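Local structure of putative glycosyl hydrolase (Bacteroides thetaiotaomicron VPI-5482, 3K11) at residues A[90-95]-A[155-160]; A[211-216]-A[279-284]; A[113-118]-A[163-168]. The protein is of unknown specificity but belongs to glycosyl hydrolase family 88 and probably acts as a carbohydrate-cleaving hydrolase. All coordinates share one frame; numbering follows the deposited sequence.

Contact 1 (A[90-95]-A[155-160]); sequences ALIAAA and IKLRLK. With EDO (1,2-ethanediol), chain P.
Ile92 and Leu157 mark the nearest backbone approach of two helices, 82-98 and 148-160, which run in broadly the same direction at 40°, their local axes 10.7 Å apart. Both fit the inner ring of the alpha/alpha barrel expected of a family 88 glycosyl hydrolase, where neighbouring inner helices run roughly parallel. Most of the contact on the 82-98 side is made by Ile92. With CG1 anti to the carbonyl carbon (chi1 -68°) and the chain extended beyond it, CD1 is carried out to the far helix and settles between two consecutive residues: CD1 is 4.1 Å from Leu157 CB and also 4.1 Å from Lys156 CB. The other branch, CG2, turns to the extended Lys160 chain and lies 3.7 Å from Lys160 NZ. Lys156 sends its own ammonium off to a salt bridge with Glu277 and a hydrogen bond to Ser89, leaving its stem for the isoleucine. The polar link is a water that donates to Ile92 O at 2.7 Å and accepts from Lys160 NZ at a short 2.5 Å, a length to be taken with caution. Glu96 adds a long, weak ion pair to the same ammonium. One residue before Lys160, Leu159 O accepts from O2 of a bound 1,2-ethanediol, probably from the crystallisation liquor, at 2.9 Å.

Contact 2 (A[211-216]-A[279-284]); sequences VAQMSR and LDVLPE
Val281 is a knob-into-hole side chain: it drops among Ala212, Gln213, Ser215 and Arg216 of helix 202-217, tying helix 265-281 to its neighbour within what fits an alpha/alpha barrel. Its two methyls share the work. CG1, anti to the backbone N, sits 3.5 Å from Ala212 O and next to Ser215 OG, whereas CG2 lies 4.0 Å from Ala212 CB and 3.6 Å from Gln213 NE2. The CB of Gln213 points away from the valine, and a bend at chi2 (-68°) brings the amide back, with NE2 the atom that touches CG2. That amide is held from its other end: Arg216 NH1 donates to Gln213 OE1 at 2.9 Å, an N-H...O angle of 158°, aimed at a lone pair and lying nearly in both the carbonyl and the guanidinium planes. A leucine in place of Gln213 would probably leave the Arg216 guanidinium without this acceptor and freer to turn. The arginine stem meanwhile lies across the valine, with CG near CG1 and CD near CG2. On the CG1 side, Ser215 turns its hydroxyl back to its own helix, OG donating to Ala212 O at 2.7 Å in the carbonyl plane.

Contact 3 (A[113-118]-A[163-168]); sequences FLAEVA and SLPVDG
Ala115 presses its methyl against the bend formed by Pro165 and Val166, where the chain turns from helix 148-160 into helix 167-180. Helices 101-128 and 167-180 fit the outer ring of the alpha/alpha barrel. The alanine CB points toward the bend and meets backbone before side chain: it lies 3.4 Å from Pro165 O. The pyrrolidine ring comes in with its CG leading, 4.2 Å from the same CB. Its C-gamma endo pucker tips CG to the carbonyl side of the ring; both CG and O approach the one methyl. Val166 comes from further along the bend. With CG1 beside its backbone N (chi1 -69°), that branch is the one given to Ala115, at a loose 4.5 Å, while CG2 packs on Arg158 of helix 148-160.

Pro165 is the centre of an inverse gamma turn, closed by a weak bond of 2.9 Å from Val166 N to Leu164 O, which probably helps to present its carbonyl to the alanine; Val166 then occupies the N-cap position of helix 167-180. The Leu164 side chain packs on Phe111 and Arg112 of helix 101-128, and Ser163 OG is hydrogen-bonded to Arg112. Between the two segments themselves the contact is van der Waals, one methyl meeting a proline corner, a valine branch and a carbonyl oxygen, and the small alanine probably lets the turn lie this close.

Contact 1 sits in the middle, its centre about 15 Å from the centres of the other two, while the centres of contacts 2 and 3 lie about 23 Å apart and the two do not touch. Helix 148-160 connects them: Ile155 and Lys156 pack on Gln213 of contact 2, and Arg158 NH1 probably bonds to Leu164 O of contact 3. Along the chain, contacts 1 and 3 interleave, since 82-98 is followed by 101-128 and 148-160 by 167-180; contact 2 comes after both. Contacts 1 and 2 join helices that fit the inner ring of an alpha/alpha barrel, and contact 3 joins helix 101-128 of the probable outer ring to the turn leading into helix 167-180.

Contact 1 (A[90-95]-A[155-160])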
# COMPACT_ATOMS: atom_id res chain seq x y z
N ALA A 90 25.05 21.16 -9.33
CA ALA A 90 24.91 20.17 -10.42
C ALA A 90 25.90 20.38 -11.55
O ALA A 90 26.53 19.42 -12.05
CB ALA A 90 23.49 20.22 -10.96
N LEU A 91 26.02 21.62 -11.98
CA LEU A 91 26.91 21.96 -13.11
C LEU A 91 28.39 21.86 -12.77
O LEU A 91 29.21 21.47 -13.62
CB LEU A 91 26.56 23.36 -13.63
CG LEU A 91 25.22 23.42 -14.38
CD1 LEU A 91 24.79 24.90 -14.63
CD2 LEU A 91 25.23 22.57 -15.70
N ILE A 92 28.75 22.18 -11.52
CA ILE A 92 30.11 21.93 -11.05
C ILE A 92 30.40 20.43 -11.18
O ILE A 92 31.44 20.00 -11.67
CB ILE A 92 30.29 22.42 -9.61
CG1 ILE A 92 30.24 23.94 -9.53
CG2 ILE A 92 31.65 21.91 -8.98
CD1 ILE A 92 29.98 24.46 -8.10
N ALA A 93 29.44 19.62 -10.75
CA ALA A 93 29.62 18.18 -10.83
C ALA A 93 29.65 17.70 -12.27
O ALA A 93 30.48 16.84 -12.62
CB ALA A 93 28.52 17.43 -10.04
N ALA A 94 28.76 18.23 -13.11
CA ALA A 94 28.70 17.82 -14.51
C ALA A 94 30.01 18.14 -15.24
O ALA A 94 30.46 17.34 -16.09
CB ALA A 94 27.51 18.43 -15.21
N ALA A 95 30.64 19.28 -14.92
CA ALA A 95 31.90 19.61 -15.58
C ALA A 95 32.91 18.53 -15.27
O ALA A 95 33.72 18.19 -16.10
CB ALA A 95 32.45 20.98 -15.11
N ILE A 155 31.17 28.09 -2.28
CA ILE A 155 32.32 27.47 -1.59
C ILE A 155 32.98 26.39 -2.47
O ILE A 155 34.19 26.43 -2.71
CB ILE A 155 31.90 26.88 -0.25
CG1 ILE A 155 31.53 27.99 0.74
CG2 ILE A 155 33.04 26.04 0.34
CD1 ILE A 155 30.59 27.45 1.93
N LYS A 156 32.17 25.49 -3.03
CA LYS A 156 32.70 24.45 -3.87
C LYS A 156 33.53 24.96 -5.03
O LYS A 156 34.64 24.49 -5.27
CB LYS A 156 31.57 23.59 -4.42
CG LYS A 156 30.92 22.67 -3.40
CD LYS A 156 29.66 22.10 -4.01
CE LYS A 156 29.02 21.01 -3.17
NZ LYS A 156 27.75 20.50 -3.79
N LEU A 157 33.03 25.98 -5.72
CA LEU A 157 33.79 26.49 -6.86
C LEU A 157 34.99 27.34 -6.44
O LEU A 157 36.06 27.24 -7.03
CB LEU A 157 32.89 27.27 -7.83
CG LEU A 157 33.52 27.59 -9.20
CD1 LEU A 157 34.01 26.32 -9.90
CD2 LEU A 157 32.49 28.30 -10.09
N ARG A 158 34.83 28.14 -5.39
CA ARG A 158 35.95 28.93 -4.96
C ARG A 158 37.12 28.07 -4.49
O ARG A 158 38.28 28.43 -4.69
CB ARG A 158 35.56 29.94 -3.89
CG ARG A 158 36.73 30.83 -3.51
CD ARG A 158 36.26 32.12 -2.87
NE ARG A 158 37.37 32.63 -2.09
CZ ARG A 158 38.44 33.20 -2.61
NH1 ARG A 158 38.53 33.44 -3.91
NH2 ARG A 158 39.44 33.56 -1.80
N LEU A 159 36.83 26.95 -3.86
CA LEU A 159 37.90 26.05 -3.47
C LEU A 159 38.61 25.43 -4.67
O LEU A 159 39.74 24.99 -4.55
CB LEU A 159 37.40 24.98 -2.52
CG LEU A 159 37.05 25.50 -1.11
CD1 LEU A 159 36.28 24.43 -0.32
CD2 LEU A 159 38.27 25.98 -0.31
N LYS A 160 37.97 25.44 -5.84
CA LYS A 160 38.60 24.99 -7.08
C LYS A 160 39.26 26.14 -7.84
O LYS A 160 40.10 25.88 -8.72
CB LYS A 160 37.59 24.31 -7.97
CG LYS A 160 37.00 23.03 -7.41
CD LYS A 160 35.91 22.49 -8.34
CE LYS A 160 35.46 21.06 -7.94
NZ LYS A 160 34.93 20.22 -9.09
C1 EDO P . 43.04 27.15 -7.07
O1 EDO P . 42.73 28.51 -7.29
C2 EDO P . 42.63 26.83 -5.64
O2 EDO P . 42.34 25.44 -5.66
O HOH W 1 33.96 20.88 -11.35

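Contact 2 (A[211-216]-A[279-284])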
# COMPACT_ATOMS: atom_id res chain seq x y z
N VAL A 211 27.31 24.19 6.00
CA VAL A 211 28.15 24.00 7.18
C VAL A 211 29.26 23.00 6.86
O VAL A 211 30.41 23.26 7.16
CB VAL A 211 27.31 23.59 8.43
CG1 VAL A 211 28.24 23.37 9.65
CG2 VAL A 211 26.22 24.65 8.74
N ALA A 212 28.93 21.86 6.23
CA ALA A 212 29.94 20.89 5.81
C ALA A 212 31.01 21.51 4.88
O ALA A 212 32.22 21.31 5.07
CB ALA A 212 29.26 19.64 5.15
N GLN A 213 30.58 22.30 3.90
CA GLN A 213 31.54 22.94 3.00
C GLN A 213 32.37 24.00 3.69
O GLN A 213 33.57 24.15 3.38
CB GLN A 213 30.82 23.50 1.76
CG GLN A 213 30.39 22.40 0.77
CD GLN A 213 31.55 21.72 0.11
OE1 GLN A 213 32.58 22.33 -0.14
NE2 GLN A 213 31.40 20.43 -0.19
N MSE A 214 31.78 24.75 4.60
CA MSE A 214 32.54 25.76 5.35
C MSE A 214 33.66 25.11 6.14
O MSE A 214 34.69 25.78 6.38
CB MSE A 214 31.72 26.58 6.33
CG MSE A 214 31.12 27.81 5.87
SE MSE A 214 32.14 29.07 4.87
CE MSE A 214 32.71 30.31 6.09
N SER A 215 33.51 23.85 6.55
CA SER A 215 34.61 23.16 7.23
C SER A 215 35.83 23.05 6.32
O SER A 215 36.94 22.96 6.81
CB SER A 215 34.21 21.77 7.74
OG SER A 215 34.28 20.79 6.73
N ARG A 216 35.62 23.05 5.01
CA ARG A 216 36.68 22.98 4.01
C ARG A 216 37.24 24.36 3.67
O ARG A 216 38.40 24.50 3.26
CB ARG A 216 36.17 22.35 2.70
CG ARG A 216 35.58 20.96 2.82
CD ARG A 216 35.04 20.46 1.50
NE ARG A 216 36.13 20.37 0.53
CZ ARG A 216 36.09 20.75 -0.76
NH1 ARG A 216 35.00 21.29 -1.34
NH2 ARG A 216 37.19 20.59 -1.49
N LEU A 279 28.44 13.15 3.54
CA LEU A 279 29.37 12.05 3.35
C LEU A 279 30.50 12.33 2.33
O LEU A 279 31.60 11.72 2.38
CB LEU A 279 28.60 10.75 3.08
CG LEU A 279 27.82 10.17 4.24
CD1 LEU A 279 26.86 9.16 3.71
CD2 LEU A 279 28.72 9.60 5.35
N ASP A 280 30.27 13.27 1.41
CA ASP A 280 31.33 13.74 0.53
C ASP A 280 32.41 14.47 1.30
O ASP A 280 33.54 14.55 0.86
CB ASP A 280 30.77 14.70 -0.52
CG ASP A 280 30.03 13.99 -1.67
OD1 ASP A 280 30.17 12.75 -1.85
OD2 ASP A 280 29.33 14.72 -2.44
N VAL A 281 32.06 15.06 2.44
CA VAL A 281 33.02 15.92 3.18
C VAL A 281 33.67 15.20 4.37
O VAL A 281 34.85 15.37 4.65
CB VAL A 281 32.30 17.18 3.67
CG1 VAL A 281 33.19 18.02 4.54
CG2 VAL A 281 31.79 18.04 2.48
N LEU A 282 32.90 14.40 5.10
CA LEU A 282 33.42 13.77 6.30
C LEU A 282 34.61 12.89 6.00
O LEU A 282 34.54 12.06 5.11
CB LEU A 282 32.39 12.85 6.99
CG LEU A 282 31.16 13.50 7.61
CD1 LEU A 282 30.28 12.42 8.26
CD2 LEU A 282 31.56 14.65 8.63
N PRO A 283 35.67 13.00 6.82
CA PRO A 283 36.76 12.04 6.78
C PRO A 283 36.21 10.65 6.94
O PRO A 283 35.24 10.47 7.65
CB PRO A 283 37.60 12.42 8.00
CG PRO A 283 37.35 13.88 8.17
CD PRO A 283 35.91 14.10 7.78
N GLU A 284 36.85 9.65 6.34
CA GLU A 284 36.30 8.31 6.41
C GLU A 284 36.39 7.71 7.80
O GLU A 284 35.62 6.83 8.10
CB GLU A 284 36.97 7.40 5.41
CG GLU A 284 36.72 7.90 4.00
CD GLU A 284 36.54 6.79 3.00
OE1 GLU A 284 37.22 5.75 3.13
OE2 GLU A 284 35.72 6.98 2.07

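Contact 3 (A[113-118]-A[163-168])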
# COMPACT_ATOMS: atom_id res chain seq x y z
N PHE A 113 29.24 37.62 -11.93
CA PHE A 113 28.27 38.67 -12.18
C PHE A 113 27.63 39.07 -10.87
O PHE A 113 27.53 40.24 -10.56
CB PHE A 113 27.20 38.16 -13.16
CG PHE A 113 25.98 39.06 -13.24
CD1 PHE A 113 26.07 40.31 -13.85
CD2 PHE A 113 24.77 38.67 -12.71
CE1 PHE A 113 24.96 41.14 -13.93
CE2 PHE A 113 23.66 39.48 -12.78
CZ PHE A 113 23.75 40.72 -13.40
N LEU A 114 27.17 38.11 -10.09
CA LEU A 114 26.55 38.44 -8.80
C LEU A 114 27.56 39.14 -7.87
O LEU A 114 27.19 40.10 -7.18
CB LEU A 114 25.99 37.19 -8.14
CG LEU A 114 24.77 36.56 -8.81
CD1 LEU A 114 24.40 35.26 -8.08
CD2 LEU A 114 23.57 37.53 -8.87
N ALA A 115 28.80 38.66 -7.84
CA ALA A 115 29.88 39.31 -7.03
C ALA A 115 30.13 40.74 -7.47
O ALA A 115 30.37 41.65 -6.65
CB ALA A 115 31.19 38.49 -7.12
N GLU A 116 30.10 40.96 -8.77
CA GLU A 116 30.33 42.27 -9.31
C GLU A 116 29.21 43.23 -8.95
O GLU A 116 29.48 44.35 -8.56
CB GLU A 116 30.42 42.18 -10.82
CG GLU A 116 30.70 43.51 -11.48
CD GLU A 116 30.68 43.41 -12.98
OE1 GLU A 116 30.16 42.40 -13.52
OE2 GLU A 116 31.16 44.37 -13.59
N VAL A 117 27.96 42.81 -9.14
CA VAL A 117 26.85 43.76 -9.00
C VAL A 117 26.33 43.92 -7.58
O VAL A 117 25.79 44.97 -7.25
CB VAL A 117 25.66 43.45 -9.99
CG1 VAL A 117 26.16 43.47 -11.46
CG2 VAL A 117 24.95 42.17 -9.64
N ALA A 118 26.52 42.92 -6.74
CA ALA A 118 25.97 42.97 -5.37
C ALA A 118 26.29 44.26 -4.61
O ALA A 118 25.39 44.88 -4.03
CB ALA A 118 26.39 41.73 -4.58
N SER A 163 40.62 32.54 -7.79
CA SER A 163 40.34 33.83 -8.43
C SER A 163 38.84 34.19 -8.40
O SER A 163 38.49 35.29 -8.77
CB SER A 163 40.81 33.84 -9.87
OG SER A 163 39.95 33.13 -10.73
N LEU A 164 37.99 33.27 -7.98
CA LEU A 164 36.53 33.51 -7.96
C LEU A 164 36.20 34.45 -6.80
O LEU A 164 36.34 34.06 -5.62
CB LEU A 164 35.80 32.17 -7.80
CG LEU A 164 34.29 32.27 -7.90
CD1 LEU A 164 33.83 32.69 -9.30
CD2 LEU A 164 33.61 30.93 -7.46
N PRO A 165 35.76 35.69 -7.08
CA PRO A 165 35.67 36.67 -6.01
C PRO A 165 34.37 36.64 -5.19
O PRO A 165 33.74 37.69 -4.96
CB PRO A 165 35.88 37.99 -6.77
CG PRO A 165 35.18 37.75 -8.03
CD PRO A 165 35.40 36.29 -8.38
N VAL A 166 34.04 35.47 -4.66
CA VAL A 166 32.78 35.26 -3.94
C VAL A 166 32.92 35.19 -2.42
O VAL A 166 31.94 34.91 -1.71
CB VAL A 166 32.05 34.00 -4.47
CG1 VAL A 166 31.53 34.21 -5.89
CG2 VAL A 166 32.91 32.74 -4.34
N ASP A 167 34.09 35.55 -1.88
CA ASP A 167 34.24 35.47 -0.42
C ASP A 167 33.28 36.39 0.30
O ASP A 167 32.73 36.01 1.32
CB ASP A 167 35.66 35.78 0.04
CG ASP A 167 35.82 35.55 1.54
OD1 ASP A 167 35.69 34.39 1.99
OD2 ASP A 167 36.01 36.54 2.28
N GLY A 168 33.05 37.60 -0.22
CA GLY A 168 32.13 38.50 0.47
C GLY A 168 30.72 37.92 0.54
O GLY A 168 30.06 37.95 1.60